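Local structure of aldehyde dehydrogenase family protein (Pseudomonas syringae pv. tomato, 5IUV) at residues F23-Y28 with V63-S68; G73-L78 with P180-G185; L410-D413 with E417-Q420; G305-V310 with V391-R396. The protein probably oxidises indole-3-acetaldehyde to the auxin indole-3-acetic acid with NAD+ as cofactor, a step that contributes to virulence of the bacterium. All blocks are in the same frame, centred on the assembly; numbering follows the deposited sequence.

Contact 1: residues F23-Y28 with V63-S68; sequences FIQGEY and VESARS
Gln25 and Ser65 carry the polar half of this contact, in which a tight hairpin turn meets the side of a helix. Ser65 OG donates to Gln25 OE1 over 2.6 Å; the hydroxyl approaches in the plane of the amide, on a lone pair, with a C=O...O angle of 142°. Gln25 reaches it by folding: CG stands anti to the backbone N (chi1 -169°) and the chain then bends at chi2, which brings OE1 to the serine hydroxyl. A water adds a second link, donating to Gln25 OE1 at 2.7 Å and to Ser65 O at 2.9 Å. The amide oxygen thus accepts two hydrogen bonds, while the serine residue is tied through both its hydroxyl and its carbonyl.

The apolar half is small. Ile24 sets its CG2 branch against Ser65 CB at 4.1 Å, beside the polar bridge. Gln25 sits at a corner of the type I' turn from Ile24 to Glu27, a two-residue hairpin loop in which it has positive phi and Gly26 follows at the other corner.

Asn218, at strand 217-219, binds both partners, giving ND2 to Ser65 OG and taking the N-H of Gln25 on OD1. Phe23 pairs by backbone with Val219 and lies on helix 198-210, so the hairpin 22-29 is wedged between that helix and helix 56-72, whose Ala66 and Arg67 pack on strand 149-164.

Contact 2: residues G73-L78 with P180-G185; sequences GAWSRL and PALSTG
Leu182 O is gripped twice, by the indole N-H of Trp75 and by the backbone N of Gly185, and the two donors come from opposite faces of its carbonyl plane. The Trp75 NE1 bond is short, 2.7 Å, but bent, with an angle of 136° at the hydrogen; the oxygen sits at the edge of the indole, 20° out of the ring plane. Trp75 holds CG anti to its own N (chi1 178°), which carries the ring out from the loop toward the end of helix 170-183. The bond from Gly185 N, 2.9 Å to Leu182 O, belongs to the Schellman motif that closes this helix.

Apolar contact is slight beside this: Trp75 CZ2 lies 4.4 Å from Leu182 CB. The carbonyl of Gly185 turns to the loop, where its O is 3.3 Å from Ser76 CB and makes a CA-H...O contact with Ser76 CA. Gly185 fits so closely because it has no side chain, and its positive phi belongs to the helix ending. The hydroxyl of Ser76 turns back to Phe70 O, while a water donates to both Ser76 O and Thr184 O.

The indole also packs on Arg83 and Thr86 of helix 80-96. Carbonyls at a C-terminal helix end would probably be good acceptors; here a neutral indole N-H serves Leu182 O, and charged Arg83 NE serves the next one, Ser183 O.

Contact 3: residues L410-D413 with E417-Q420; sequences LTFD and EAIQ
Phe412 and Ala418 make the apolar part of this contact, a methyl group seated over an aromatic face. Ala418 CB lies 3.6 Å from the centroid of the Phe412 ring and only 6° off its normal, a CH-pi arrangement in which all six ring carbons are at nearly equal range of the methyl. The ring is positioned there by a chi1 of 65°, which sets CG between the backbone N and the carbonyl carbon. Phe277 meets the same side chain edge-to-face, and Ile275 of strand 273-276 touches both Phe412 and Ala418.

The polar part lies toward the surface. Asp413 N donates to Glu417 OE1 at 3.2 Å with a fairly straight angle of 158°, striking the carboxylate from above its plane. Glu417 spans the gap with an extended chain, and the same OE1 rests 3.7 Å from Phe412 CB.

An electrostatic tension accompanies this bond. Asp413 OD1 approaches Glu417 OE1 to 2.8 Å, two acceptors on side chains that cross at about a right angle; such closeness would probably raise the affinity of one of them for a proton. Arg312 makes a long, weak ion pair with Asp413 OD2.

Strand 406-412 runs through a two-residue link into helix 415-423, a tight beta-alpha connection of the kind found in alpha/beta domains, with the helix laid back against its own sheet.

Contact 4: residues G305-V310 with V391-R396; sequences GSRLLV and VNNAMR
Arg307 and Asn393 are brought together by two torsions: Arg307 bends at chi3 (-65°), turning its guanidinium aside from an otherwise extended start, and Asn393 places CG anti to its backbone N (chi1 -160°), sending the amide out from the loop toward the strand. Arg307 NH1 then donates to Asn393 OD1 over 2.9 Å. The bond is somewhat bent, and the oxygen meets the edge of the guanidinium, whose plane is turned 32° from that of the amide. Arg307 CD is also near, 3.6 Å from Asn393 OD1.

Asn393 ND2 donates a hydrogen bond to Asp424 OD2, which fixes the rotation of the amide, and the guanidinium also donates to the carbonyls of Lys271, Ile421 and Ala422. Such oxygens would help to offset its buried charge. The loop is shaped by a type I turn from Asn392 to Met395, within which Asn392 OD1 accepts from Ala394 N at 2.8 Å, an Asx turn.

Strand 307-311 runs parallel to strands 273-276 and 406-412 on its two sides. Arg307 reaches from it past the end of helix 415-423 to the loop between strand 382-389 and helix 396-399, with Asn393 resting on Leu410 and Ile421.

Overall arrangement
The four contacts fall into two pairs on opposite sides of the chain's centre. Contacts 1 and 2 lie about 15 Å apart between centres; contact 1 is on the flank of helix 56-72 and contact 2 involves the loop that follows it. Both are largely buried, although Gln25 of contact 1 is exposed, and both rely on neutral donors and a bridging water. Contacts 3 and 4, about 10 Å apart, share a sheet: Leu410 N bonds to Leu308 O, joining strands 406-412 and 307-311. Their chemistry involves charge, but differently. In contact 4 a buried guanidinium is surrounded by acceptors, whereas partly buried contact 3 combines an apolar interior with two crowded carboxylates at its outer edge.

Contact 1: residues F23-Y28 with V63-S68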
loop_
_atom_site.group_PDB
_atom_site.type_symbol
_atom_site.label_atom_id
_atom_site.label_comp_id
_atom_site.label_asym_id
_atom_site.label_seq_id
_atom_site.Cartn_x
_atom_site.Cartn_y
_atom_site.Cartn_z
ATOM N N PHE A 23 -9.976 2.554 -37.946
ATOM C CA PHE A 23 -9.123 1.379 -37.764
ATOM C C PHE A 23 -9.852 0.340 -36.926
ATOM O O PHE A 23 -10.185 0.586 -35.771
ATOM C CB PHE A 23 -7.799 1.766 -37.100
ATOM C CG PHE A 23 -6.734 0.691 -37.165
ATOM C CD1 PHE A 23 -6.565 -0.206 -36.113
ATOM C CD2 PHE A 23 -5.888 0.598 -38.259
ATOM C CE1 PHE A 23 -5.578 -1.184 -36.158
ATOM C CE2 PHE A 23 -4.901 -0.380 -38.314
ATOM C CZ PHE A 23 -4.741 -1.266 -37.256
ATOM N N ILE A 24 -10.111 -0.821 -37.512
ATOM C CA ILE A 24 -10.846 -1.865 -36.812
ATOM C C ILE A 24 -10.232 -3.223 -37.120
ATOM O O ILE A 24 -10.001 -3.541 -38.291
ATOM C CB ILE A 24 -12.339 -1.889 -37.213
ATOM C CG1 ILE A 24 -13.023 -0.566 -36.881
ATOM C CG2 ILE A 24 -13.058 -3.032 -36.502
ATOM C CD1 ILE A 24 -14.411 -0.436 -37.472
ATOM N N GLN A 25 -9.960 -4.005 -36.077
ATOM C CA GLN A 25 -9.440 -5.368 -36.225
ATOM C C GLN A 25 -8.174 -5.395 -37.105
ATOM O O GLN A 25 -8.072 -6.156 -38.066
ATOM C CB GLN A 25 -10.540 -6.287 -36.788
ATOM C CG GLN A 25 -10.229 -7.797 -36.761
ATOM C CD GLN A 25 -9.882 -8.322 -35.376
ATOM O OE1 GLN A 25 -10.420 -7.868 -34.364
ATOM N NE2 GLN A 25 -8.980 -9.294 -35.328
ATOM N N GLY A 26 -7.221 -4.534 -36.765
ATOM C CA GLY A 26 -5.913 -4.552 -37.388
ATOM C C GLY A 26 -5.810 -3.936 -38.773
ATOM O O GLY A 26 -4.749 -4.021 -39.389
ATOM N N GLU A 27 -6.889 -3.320 -39.263
ATOM C CA GLU A 27 -6.895 -2.737 -40.612
ATOM C C GLU A 27 -7.601 -1.393 -40.679
ATOM O O GLU A 27 -8.614 -1.181 -40.020
ATOM C CB GLU A 27 -7.559 -3.693 -41.619
ATOM C CG GLU A 27 -6.771 -4.966 -41.890
ATOM C CD GLU A 27 -7.423 -5.851 -42.943
ATOM O OE1 GLU A 27 -8.476 -5.466 -43.488
ATOM O OE2 GLU A 27 -6.875 -6.935 -43.228
ATOM N N TYR A 28 -7.067 -0.487 -41.490
ATOM C CA TYR A 28 -7.778 0.746 -41.785
ATOM C C TYR A 28 -9.005 0.397 -42.614
ATOM O O TYR A 28 -8.986 -0.558 -43.386
ATOM C CB TYR A 28 -6.878 1.761 -42.502
ATOM C CG TYR A 28 -5.879 2.397 -41.560
ATOM C CD1 TYR A 28 -6.297 3.296 -40.585
ATOM C CD2 TYR A 28 -4.528 2.075 -41.621
ATOM C CE1 TYR A 28 -5.394 3.865 -39.701
ATOM C CE2 TYR A 28 -3.615 2.647 -40.747
ATOM C CZ TYR A 28 -4.057 3.539 -39.791
ATOM O OH TYR A 28 -3.167 4.108 -38.913
ATOM N N VAL A 63 -16.798 -2.830 -31.412
ATOM C CA VAL A 63 -16.997 -3.418 -30.093
ATOM C C VAL A 63 -16.988 -4.945 -30.188
ATOM O O VAL A 63 -16.426 -5.621 -29.321
ATOM C CB VAL A 63 -18.307 -2.919 -29.441
ATOM C CG1 VAL A 63 -18.623 -3.722 -28.181
ATOM C CG2 VAL A 63 -18.199 -1.426 -29.105
ATOM N N GLU A 64 -17.596 -5.491 -31.236
ATOM C CA GLU A 64 -17.502 -6.936 -31.477
ATOM C C GLU A 64 -16.043 -7.369 -31.612
ATOM O O GLU A 64 -15.639 -8.408 -31.090
ATOM C CB GLU A 64 -18.276 -7.340 -32.733
ATOM C CG GLU A 64 -19.789 -7.303 -32.582
ATOM C CD GLU A 64 -20.516 -7.710 -33.860
ATOM O OE1 GLU A 64 -19.910 -8.408 -34.700
ATOM O OE2 GLU A 64 -21.696 -7.335 -34.023
ATOM N N SER A 65 -15.262 -6.564 -32.327
ATOM C CA SER A 65 -13.833 -6.801 -32.487
ATOM C C SER A 65 -13.098 -6.701 -31.151
ATOM O O SER A 65 -12.293 -7.568 -30.806
ATOM C CB SER A 65 -13.254 -5.806 -33.498
ATOM O OG SER A 65 -11.838 -5.808 -33.506
ATOM N N ALA A 66 -13.373 -5.634 -30.405
ATOM C CA ALA A 66 -12.793 -5.454 -29.077
ATOM C C ALA A 66 -13.089 -6.645 -28.160
ATOM O O ALA A 66 -12.203 -7.131 -27.454
ATOM C CB ALA A 66 -13.315 -4.177 -28.445
ATOM N N ARG A 67 -14.340 -7.094 -28.180
ATOM C CA ARG A 67 -14.818 -8.153 -27.288
ATOM C C ARG A 67 -14.171 -9.484 -27.637
ATOM O O ARG A 67 -13.723 -10.225 -26.759
ATOM C CB ARG A 67 -16.347 -8.273 -27.363
ATOM C CG ARG A 67 -16.933 -9.480 -26.633
ATOM C CD ARG A 67 -16.746 -9.365 -25.120
ATOM N NE ARG A 67 -17.383 -8.167 -24.579
ATOM C CZ ARG A 67 -17.087 -7.629 -23.400
ATOM N NH1 ARG A 67 -16.156 -8.185 -22.631
ATOM N NH2 ARG A 67 -17.713 -6.532 -22.994
ATOM N N SER A 68 -14.125 -9.787 -28.926
ATOM C CA SER A 68 -13.517 -11.027 -29.379
ATOM C C SER A 68 -12.033 -11.066 -29.013
ATOM O O SER A 68 -11.522 -12.092 -28.560
ATOM C CB SER A 68 -13.705 -11.192 -30.886
ATOM O OG SER A 68 -13.074 -12.372 -31.337
HETATM O O HOH W 1 -10.892 -9.614 -32.342
#

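Contact 2: residues G73-L78 with P180-G185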
loop_
_atom_site.group_PDB
_atom_site.type_symbol
_atom_site.label_atom_id
_atom_site.label_comp_id
_atom_site.label_asym_id
_atom_site.label_seq_id
_atom_site.Cartn_x
_atom_site.Cartn_y
_atom_site.Cartn_z
ATOM N N GLY A 73 -7.787 -13.564 -25.098
ATOM C CA GLY A 73 -6.698 -13.509 -24.138
ATOM C C GLY A 73 -5.346 -13.160 -24.738
ATOM O O GLY A 73 -4.335 -13.180 -24.034
ATOM N N ALA A 74 -5.323 -12.845 -26.032
ATOM C CA ALA A 74 -4.075 -12.527 -26.730
ATOM C C ALA A 74 -3.320 -11.393 -26.041
ATOM O O ALA A 74 -2.088 -11.400 -25.969
ATOM C CB ALA A 74 -4.358 -12.165 -28.192
ATOM N N TRP A 75 -4.075 -10.429 -25.524
ATOM C CA TRP A 75 -3.520 -9.306 -24.782
ATOM C C TRP A 75 -3.960 -9.359 -23.313
ATOM O O TRP A 75 -3.160 -9.132 -22.407
ATOM C CB TRP A 75 -3.945 -7.986 -25.439
ATOM C CG TRP A 75 -3.469 -6.732 -24.744
ATOM C CD1 TRP A 75 -4.237 -5.837 -24.048
ATOM C CD2 TRP A 75 -2.128 -6.223 -24.702
ATOM N NE1 TRP A 75 -3.458 -4.809 -23.573
ATOM C CE2 TRP A 75 -2.158 -5.024 -23.956
ATOM C CE3 TRP A 75 -0.903 -6.666 -25.219
ATOM C CZ2 TRP A 75 -1.014 -4.264 -23.715
ATOM C CZ3 TRP A 75 0.235 -5.907 -24.979
ATOM C CH2 TRP A 75 0.171 -4.721 -24.233
ATOM N N SER A 76 -5.226 -9.683 -23.078
ATOM C CA SER A 76 -5.774 -9.644 -21.724
ATOM C C SER A 76 -5.178 -10.703 -20.785
ATOM O O SER A 76 -5.251 -10.557 -19.569
ATOM C CB SER A 76 -7.291 -9.808 -21.762
ATOM O OG SER A 76 -7.640 -11.102 -22.202
ATOM N N ARG A 77 -4.612 -11.769 -21.345
ATOM C CA ARG A 77 -3.977 -12.806 -20.529
ATOM C C ARG A 77 -2.487 -12.939 -20.835
ATOM O O ARG A 77 -1.835 -13.896 -20.404
ATOM C CB ARG A 77 -4.671 -14.158 -20.733
ATOM C CG ARG A 77 -6.013 -14.267 -20.033
ATOM C CD ARG A 77 -6.666 -15.619 -20.282
ATOM N NE ARG A 77 -7.987 -15.446 -20.877
ATOM C CZ ARG A 77 -8.371 -15.980 -22.032
ATOM N NH1 ARG A 77 -7.547 -16.753 -22.724
ATOM N NH2 ARG A 77 -9.593 -15.747 -22.485
ATOM N N LEU A 78 -1.956 -11.978 -21.583
ATOM C CA LEU A 78 -0.526 -11.901 -21.840
ATOM C C LEU A 78 0.216 -11.571 -20.542
ATOM O O LEU A 78 -0.269 -10.762 -19.739
ATOM C CB LEU A 78 -0.233 -10.847 -22.911
ATOM C CG LEU A 78 1.198 -10.795 -23.448
ATOM C CD1 LEU A 78 1.516 -12.073 -24.238
ATOM C CD2 LEU A 78 1.420 -9.550 -24.304
ATOM N N PRO A 180 -3.009 3.391 -19.060
ATOM C CA PRO A 180 -3.573 2.486 -18.048
ATOM C C PRO A 180 -4.593 1.477 -18.603
ATOM O O PRO A 180 -4.628 0.337 -18.129
ATOM C CB PRO A 180 -4.239 3.451 -17.052
ATOM C CG PRO A 180 -4.442 4.727 -17.827
ATOM C CD PRO A 180 -3.297 4.804 -18.772
ATOM N N ALA A 181 -5.394 1.873 -19.593
ATOM C CA ALA A 181 -6.434 0.982 -20.109
ATOM C C ALA A 181 -5.839 -0.224 -20.831
ATOM O O ALA A 181 -6.273 -1.349 -20.615
ATOM C CB ALA A 181 -7.384 1.740 -21.043
ATOM N N LEU A 182 -4.838 0.000 -21.676
ATOM C CA LEU A 182 -4.194 -1.114 -22.363
ATOM C C LEU A 182 -3.290 -1.897 -21.411
ATOM O O LEU A 182 -3.238 -3.128 -21.475
ATOM C CB LEU A 182 -3.385 -0.618 -23.568
ATOM C CG LEU A 182 -4.190 -0.025 -24.720
ATOM C CD1 LEU A 182 -3.264 0.657 -25.729
ATOM C CD2 LEU A 182 -5.038 -1.117 -25.405
ATOM N N SER A 183 -2.595 -1.185 -20.522
ATOM C CA SER A 183 -1.672 -1.833 -19.585
ATOM C C SER A 183 -2.372 -2.855 -18.693
ATOM O O SER A 183 -1.792 -3.895 -18.368
ATOM C CB SER A 183 -0.961 -0.799 -18.706
ATOM O OG SER A 183 0.012 -0.082 -19.449
ATOM N N THR A 184 -3.610 -2.564 -18.307
ATOM C CA THR A 184 -4.377 -3.481 -17.466
ATOM C C THR A 184 -4.976 -4.643 -18.258
ATOM O O THR A 184 -5.545 -5.567 -17.677
ATOM C CB THR A 184 -5.513 -2.751 -16.721
ATOM O OG1 THR A 184 -6.224 -1.903 -17.630
ATOM C CG2 THR A 184 -4.948 -1.904 -15.585
ATOM N N GLY A 185 -4.862 -4.590 -19.581
ATOM C CA GLY A 185 -5.274 -5.703 -20.420
ATOM C C GLY A 185 -6.596 -5.552 -21.165
ATOM O O GLY A 185 -7.052 -6.489 -21.817
HETATM O O HOH W 2 -4.457 -8.431 -17.622
#

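Contact 3: residues L410-D413 with E417-Q420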
loop_
_atom_site.group_PDB
_atom_site.type_symbol
_atom_site.label_atom_id
_atom_site.label_comp_id
_atom_site.label_asym_id
_atom_site.label_seq_id
_atom_site.Cartn_x
_atom_site.Cartn_y
_atom_site.Cartn_z
ATOM N N LEU A 410 -9.233 39.131 -10.011
ATOM C CA LEU A 410 -10.040 39.455 -8.836
ATOM C C LEU A 410 -9.135 39.781 -7.652
ATOM O O LEU A 410 -7.986 39.333 -7.606
ATOM C CB LEU A 410 -10.971 38.294 -8.474
ATOM C CG LEU A 410 -11.916 37.704 -9.531
ATOM C CD1 LEU A 410 -11.211 36.728 -10.476
ATOM C CD2 LEU A 410 -13.119 37.038 -8.860
ATOM N N THR A 411 -9.642 40.552 -6.692
ATOM C CA THR A 411 -8.850 40.862 -5.502
ATOM C C THR A 411 -9.494 40.326 -4.226
ATOM O O THR A 411 -10.688 40.032 -4.197
ATOM C CB THR A 411 -8.609 42.382 -5.346
ATOM O OG1 THR A 411 -9.851 43.091 -5.425
ATOM C CG2 THR A 411 -7.672 42.886 -6.433
ATOM N N PHE A 412 -8.678 40.182 -3.185
ATOM C CA PHE A 412 -9.140 39.772 -1.857
ATOM C C PHE A 412 -8.241 40.416 -0.808
ATOM O O PHE A 412 -7.158 40.909 -1.143
ATOM C CB PHE A 412 -9.125 38.247 -1.709
ATOM C CG PHE A 412 -7.743 37.641 -1.777
ATOM C CD1 PHE A 412 -6.959 37.525 -0.638
ATOM C CD2 PHE A 412 -7.232 37.189 -2.980
ATOM C CE1 PHE A 412 -5.686 36.976 -0.705
ATOM C CE2 PHE A 412 -5.961 36.636 -3.048
ATOM C CZ PHE A 412 -5.194 36.532 -1.915
ATOM N N ASP A 413 -8.668 40.401 0.454
ATOM C CA ASP A 413 -7.877 41.011 1.527
ATOM C C ASP A 413 -7.524 40.059 2.673
ATOM O O ASP A 413 -6.685 40.389 3.514
ATOM C CB ASP A 413 -8.605 42.234 2.099
ATOM C CG ASP A 413 -10.011 41.919 2.570
ATOM O OD1 ASP A 413 -10.340 40.729 2.769
ATOM O OD2 ASP A 413 -10.796 42.875 2.743
ATOM N N GLU A 417 -11.254 34.933 2.590
ATOM C CA GLU A 417 -12.003 35.408 1.429
ATOM C C GLU A 417 -11.459 34.780 0.144
ATOM O O GLU A 417 -12.219 34.436 -0.759
ATOM C CB GLU A 417 -11.955 36.938 1.333
ATOM C CG GLU A 417 -12.875 37.501 0.252
ATOM C CD GLU A 417 -12.655 38.981 -0.025
ATOM O OE1 GLU A 417 -11.734 39.582 0.573
ATOM O OE2 GLU A 417 -13.407 39.540 -0.853
ATOM N N ALA A 418 -10.141 34.628 0.071
ATOM C CA ALA A 418 -9.503 34.007 -1.085
ATOM C C ALA A 418 -10.050 32.600 -1.300
ATOM O O ALA A 418 -10.386 32.217 -2.416
ATOM C CB ALA A 418 -7.993 33.974 -0.907
ATOM N N ILE A 419 -10.156 31.847 -0.212
ATOM C CA ILE A 419 -10.681 30.489 -0.256
ATOM C C ILE A 419 -12.160 30.472 -0.656
ATOM O O ILE A 419 -12.576 29.658 -1.479
ATOM C CB ILE A 419 -10.478 29.788 1.106
ATOM C CG1 ILE A 419 -8.978 29.558 1.347
ATOM C CG2 ILE A 419 -11.235 28.459 1.161
ATOM C CD1 ILE A 419 -8.598 29.284 2.804
ATOM N N GLN A 420 -12.947 31.380 -0.086
ATOM C CA GLN A 420 -14.371 31.460 -0.410
ATOM C C GLN A 420 -14.578 31.736 -1.898
ATOM O O GLN A 420 -15.386 31.076 -2.551
ATOM C CB GLN A 420 -15.056 32.546 0.429
ATOM C CG GLN A 420 -16.587 32.451 0.475
ATOM C CD GLN A 420 -17.275 32.972 -0.786
ATOM O OE1 GLN A 420 -16.798 33.913 -1.428
ATOM N NE2 GLN A 420 -18.402 32.362 -1.142
#

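Contact 4: residues G305-V310 with V391-R396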
loop_
_atom_site.group_PDB
_atom_site.type_symbol
_atom_site.label_atom_id
_atom_site.label_comp_id
_atom_site.label_asym_id
_atom_site.label_seq_id
_atom_site.Cartn_x
_atom_site.Cartn_y
_atom_site.Cartn_z
ATOM N N GLY A 305 -5.285 28.804 -15.704
ATOM C CA GLY A 305 -5.479 29.659 -14.547
ATOM C C GLY A 305 -6.311 30.860 -14.961
ATOM O O GLY A 305 -5.785 31.966 -15.096
ATOM N N SER A 306 -7.608 30.641 -15.162
ATOM C CA SER A 306 -8.473 31.653 -15.772
ATOM C C SER A 306 -9.007 32.676 -14.769
ATOM O O SER A 306 -9.479 33.741 -15.164
ATOM C CB SER A 306 -9.636 30.977 -16.500
ATOM O OG SER A 306 -10.294 30.062 -15.650
ATOM N N ARG A 307 -8.935 32.354 -13.481
ATOM C CA ARG A 307 -9.217 33.331 -12.436
ATOM C C ARG A 307 -7.951 33.590 -11.641
ATOM O O ARG A 307 -7.443 32.705 -10.958
ATOM C CB ARG A 307 -10.334 32.862 -11.496
ATOM C CG ARG A 307 -11.708 32.802 -12.139
ATOM C CD ARG A 307 -12.766 32.419 -11.121
ATOM N NE ARG A 307 -12.565 31.066 -10.618
ATOM C CZ ARG A 307 -12.921 30.668 -9.400
ATOM N NH1 ARG A 307 -13.506 31.522 -8.566
ATOM N NH2 ARG A 307 -12.696 29.419 -9.018
ATOM N N LEU A 308 -7.446 34.810 -11.752
ATOM C CA LEU A 308 -6.295 35.250 -10.985
ATOM C C LEU A 308 -6.772 36.023 -9.763
ATOM O O LEU A 308 -7.334 37.106 -9.897
ATOM C CB LEU A 308 -5.380 36.120 -11.850
ATOM C CG LEU A 308 -4.107 36.639 -11.185
ATOM C CD1 LEU A 308 -3.196 35.473 -10.839
ATOM C CD2 LEU A 308 -3.400 37.644 -12.100
ATOM N N LEU A 309 -6.555 35.454 -8.580
ATOM C CA LEU A 309 -6.941 36.083 -7.317
ATOM C C LEU A 309 -5.704 36.682 -6.659
ATOM O O LEU A 309 -4.791 35.952 -6.262
ATOM C CB LEU A 309 -7.603 35.070 -6.371
ATOM C CG LEU A 309 -9.066 34.672 -6.598
ATOM C CD1 LEU A 309 -9.317 34.137 -8.003
ATOM C CD2 LEU A 309 -9.517 33.660 -5.556
ATOM N N VAL A 310 -5.663 38.005 -6.545
ATOM C CA VAL A 310 -4.469 38.657 -6.017
ATOM C C VAL A 310 -4.770 39.440 -4.743
ATOM O O VAL A 310 -5.742 40.193 -4.687
ATOM C CB VAL A 310 -3.831 39.591 -7.078
ATOM C CG1 VAL A 310 -4.884 40.449 -7.736
ATOM C CG2 VAL A 310 -2.738 40.453 -6.462
ATOM N N VAL A 391 -12.794 42.320 -11.986
ATOM C CA VAL A 391 -13.789 41.272 -12.152
ATOM C C VAL A 391 -14.346 40.847 -10.795
ATOM O O VAL A 391 -13.599 40.671 -9.828
ATOM C CB VAL A 391 -13.194 40.049 -12.889
ATOM C CG1 VAL A 391 -14.162 38.867 -12.869
ATOM C CG2 VAL A 391 -12.821 40.422 -14.319
ATOM N N ASN A 392 -15.666 40.716 -10.728
ATOM C CA ASN A 392 -16.332 40.132 -9.573
ATOM C C ASN A 392 -16.717 38.685 -9.892
ATOM O O ASN A 392 -17.078 38.377 -11.029
ATOM C CB ASN A 392 -17.557 40.965 -9.194
ATOM C CG ASN A 392 -18.604 40.160 -8.469
ATOM O OD1 ASN A 392 -19.469 39.554 -9.093
ATOM N ND2 ASN A 392 -18.535 40.148 -7.142
ATOM N N ASN A 393 -16.645 37.801 -8.900
ATOM C CA ASN A 393 -16.786 36.364 -9.158
ATOM C C ASN A 393 -18.160 35.944 -9.688
ATOM O O ASN A 393 -18.336 34.805 -10.122
ATOM C CB ASN A 393 -16.465 35.564 -7.890
ATOM C CG ASN A 393 -16.126 34.112 -8.191
ATOM O OD1 ASN A 393 -15.211 33.826 -8.964
ATOM N ND2 ASN A 393 -16.853 33.191 -7.572
ATOM N N ALA A 394 -19.131 36.851 -9.650
ATOM C CA ALA A 394 -20.470 36.522 -10.134
ATOM C C ALA A 394 -20.625 36.842 -11.620
ATOM O O ALA A 394 -21.634 36.489 -12.229
ATOM C CB ALA A 394 -21.533 37.255 -9.322
ATOM N N MET A 395 -19.631 37.510 -12.199
ATOM C CA MET A 395 -19.656 37.840 -13.623
ATOM C C MET A 395 -19.532 36.575 -14.471
ATOM O O MET A 395 -18.914 35.600 -14.047
ATOM C CB MET A 395 -18.531 38.814 -13.972
ATOM C CG MET A 395 -18.693 40.220 -13.397
ATOM S SD MET A 395 -17.251 41.229 -13.800
ATOM C CE MET A 395 -17.691 42.806 -13.066
ATOM N N ARG A 396 -20.115 36.596 -15.664
ATOM C CA ARG A 396 -20.086 35.429 -16.542
ATOM C C ARG A 396 -18.659 34.977 -16.853
ATOM O O ARG A 396 -18.382 33.779 -16.894
ATOM C CB ARG A 396 -20.844 35.715 -17.842
ATOM C CG ARG A 396 -22.343 35.874 -17.647
ATOM C CD ARG A 396 -23.097 35.766 -18.968
ATOM N NE ARG A 396 -22.766 36.857 -19.878
ATOM C CZ ARG A 396 -23.353 38.051 -19.860
ATOM N NH1 ARG A 396 -24.299 38.312 -18.968
ATOM N NH2 ARG A 396 -22.994 38.987 -20.729
#